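Acetyl xylan esterase (PDB 6AGQ) probably removes acetyl groups from xylan and related acetylated substrates, working as a cold-active esterase of the alpha/beta-hydrolase superfamily. Local coordinates at residues D274-P279 with Y301-L306. Residues are numbered along the deposited sequence; the frame is centred on the assembly and turned at random.
Sequences DITCPP and YGHEGL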
loop_
_atom_site.group_PDB
_atom_site.type_symbol
_atom_site.label_atom_id
_atom_site.label_comp_id
_atom_site.label_asym_id
_atom_site.label_seq_id
_atom_site.Cartn_x
_atom_site.Cartn_y
_atom_site.Cartn_z
ATOM N N ASP A 274 16.328 9.039 -4.503
ATOM C CA ASP A 274 16.772 7.805 -3.844
ATOM C C ASP A 274 16.465 7.902 -2.329
ATOM O O ASP A 274 16.959 8.810 -1.643
ATOM C CB ASP A 274 18.279 7.641 -4.078
ATOM C CG ASP A 274 18.774 6.197 -3.900
ATOM O OD1 ASP A 274 18.275 5.503 -2.956
ATOM O OD2 ASP A 274 19.713 5.803 -4.692
ATOM N N ILE A 275 15.627 7.001 -1.858
ATOM C CA ILE A 275 15.362 6.833 -0.411
ATOM C C ILE A 275 16.191 5.744 0.287
ATOM O O ILE A 275 16.141 5.643 1.530
ATOM C CB ILE A 275 13.849 6.630 -0.101
ATOM C CG1 ILE A 275 13.307 5.333 -0.716
ATOM C CG2 ILE A 275 13.059 7.822 -0.612
ATOM C CD1 ILE A 275 11.989 4.891 -0.108
ATOM N N THR A 276 16.960 4.971 -0.493
ATOM C CA THR A 276 17.855 3.951 0.042
ATOM C C THR A 276 19.274 4.422 0.320
ATOM O O THR A 276 19.814 4.120 1.362
ATOM C CB THR A 276 17.825 2.735 -0.873
ATOM O OG1 THR A 276 16.511 2.184 -0.765
ATOM C CG2 THR A 276 18.845 1.681 -0.457
ATOM N N CYS A 277 19.902 5.073 -0.661
ATOM C CA CYS A 277 21.142 5.849 -0.464
ATOM C C CYS A 277 20.795 7.338 -0.743
ATOM O O CYS A 277 20.921 7.842 -1.871
ATOM C CB CYS A 277 22.281 5.341 -1.349
ATOM S SG CYS A 277 22.464 3.526 -1.275
ATOM N N PRO A 278 20.300 8.023 0.286
ATOM C CA PRO A 278 19.767 9.368 0.072
ATOM C C PRO A 278 20.865 10.281 -0.403
ATOM O O PRO A 278 21.994 10.118 0.062
ATOM C CB PRO A 278 19.290 9.800 1.451
ATOM C CG PRO A 278 19.221 8.538 2.246
ATOM C CD PRO A 278 20.340 7.690 1.718
ATOM N N PRO A 279 20.541 11.199 -1.326
ATOM C CA PRO A 279 21.540 11.960 -2.037
ATOM C C PRO A 279 22.448 12.820 -1.152
ATOM O O PRO A 279 23.602 13.017 -1.509
ATOM C CB PRO A 279 20.715 12.788 -3.011
ATOM C CG PRO A 279 19.380 12.882 -2.372
ATOM C CD PRO A 279 19.174 11.642 -1.650
ATOM N N TYR A 301 15.005 9.841 -10.713
ATOM C CA TYR A 301 15.276 8.425 -10.495
ATOM C C TYR A 301 15.546 8.188 -9.002
ATOM O O TYR A 301 16.155 9.024 -8.300
ATOM C CB TYR A 301 16.487 7.964 -11.357
ATOM C CG TYR A 301 16.093 7.676 -12.782
ATOM C CD1 TYR A 301 16.036 8.709 -13.737
ATOM C CD2 TYR A 301 15.733 6.372 -13.188
ATOM C CE1 TYR A 301 15.646 8.451 -15.051
ATOM C CE2 TYR A 301 15.344 6.126 -14.492
ATOM C CZ TYR A 301 15.282 7.160 -15.399
ATOM O OH TYR A 301 14.916 6.923 -16.681
ATOM N N GLY A 302 15.114 7.022 -8.561
ATOM C CA GLY A 302 15.480 6.473 -7.277
ATOM C C GLY A 302 16.558 5.396 -7.315
ATOM O O GLY A 302 17.489 5.411 -8.147
ATOM N N HIS A 303 16.463 4.482 -6.355
ATOM C CA HIS A 303 17.424 3.369 -6.250
ATOM C C HIS A 303 16.917 2.298 -7.220
ATOM O O HIS A 303 16.006 1.582 -6.909
ATOM C CB HIS A 303 17.446 2.876 -4.808
ATOM C CG HIS A 303 18.681 2.117 -4.432
ATOM N ND1 HIS A 303 18.710 0.736 -4.362
ATOM C CD2 HIS A 303 19.905 2.543 -4.032
ATOM C CE1 HIS A 303 19.910 0.343 -3.961
ATOM N NE2 HIS A 303 20.657 1.419 -3.755
ATOM N N GLU A 304 17.416 2.323 -8.438
ATOM C CA GLU A 304 16.859 1.540 -9.553
ATOM C C GLU A 304 17.890 1.491 -10.668
ATOM O O GLU A 304 18.854 2.264 -10.628
ATOM C CB GLU A 304 15.550 2.130 -10.083
ATOM C CG GLU A 304 15.529 3.648 -10.279
ATOM C CD GLU A 304 14.211 4.180 -10.866
ATOM O OE1 GLU A 304 13.750 3.602 -11.887
ATOM O OE2 GLU A 304 13.655 5.177 -10.317
ATOM N N GLY A 305 17.718 0.556 -11.614
ATOM C CA GLY A 305 18.613 0.461 -12.775
ATOM C C GLY A 305 18.674 1.768 -13.583
ATOM O O GLY A 305 17.650 2.453 -13.773
ATOM N N LEU A 306 19.881 2.102 -14.067
ATOM C CA LEU A 306 20.161 3.336 -14.792
ATOM C C LEU A 306 20.699 3.013 -16.181
ATOM O O LEU A 306 21.916 3.069 -16.404
ATOM C CB LEU A 306 21.158 4.176 -13.994
ATOM C CG LEU A 306 20.719 4.548 -12.574
ATOM C CD1 LEU A 306 21.907 5.174 -11.795
ATOM C CD2 LEU A 306 19.512 5.487 -12.588
HETATM O O HOH W 1 14.638 4.873 -3.965
#
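Asp274 meets His303 at the ring's edge: OD2 lies 3.3 Å from His303 CD2, and OD1 rests 3.3 Å from His303 CB. With CG anti to the backbone N (chi1 -159°), the carboxylate reaches across to the histidine, its plane turned 67° from the ring. No hydrogen bond joins the two residues. An aspartate also suits this turn because OD1 accepts two backbone N-H groups, Thr276 N at 2.8 Å, nearly along the C-O axis, and Cys277 N from above the carboxylate plane, which makes an Asx turn and an Asx motif. Were this residue an alanine, the amides of Thr276 and Cys277 would probably lose their shared acceptor, freeing the loop to shift and opening a gap beside His303. At Ile275 the backbone serves: its N and His303 N both donate to one water, which bridges the two loops.

These loops follow strands 265-271 and 293-298 of the alpha/beta-hydrolase sheet, where the family carries the acid and the histidine of its catalytic triad. His303 NE2 is hydrogen-bonded to Ser185 OG, in what is probably the nucleophile elbow, consistent with the triad's histidine and serine. Asp274 is the likely acid from its place in the fold, although in the ring as modelled its carboxylate faces CD2 and not ND1.

Thr276 comes over one ring face in a CH-pi contact, CG2 standing 3.7 Å from the centroid of the His303 ring; a branched CB suits the spot, lying itself 3.7 Å from His303 CG. Next, Cys277 brings a compact, polarisable sulfur obliquely to the ring, SG 3.7 Å from His303 NE2, and also touches Ser185.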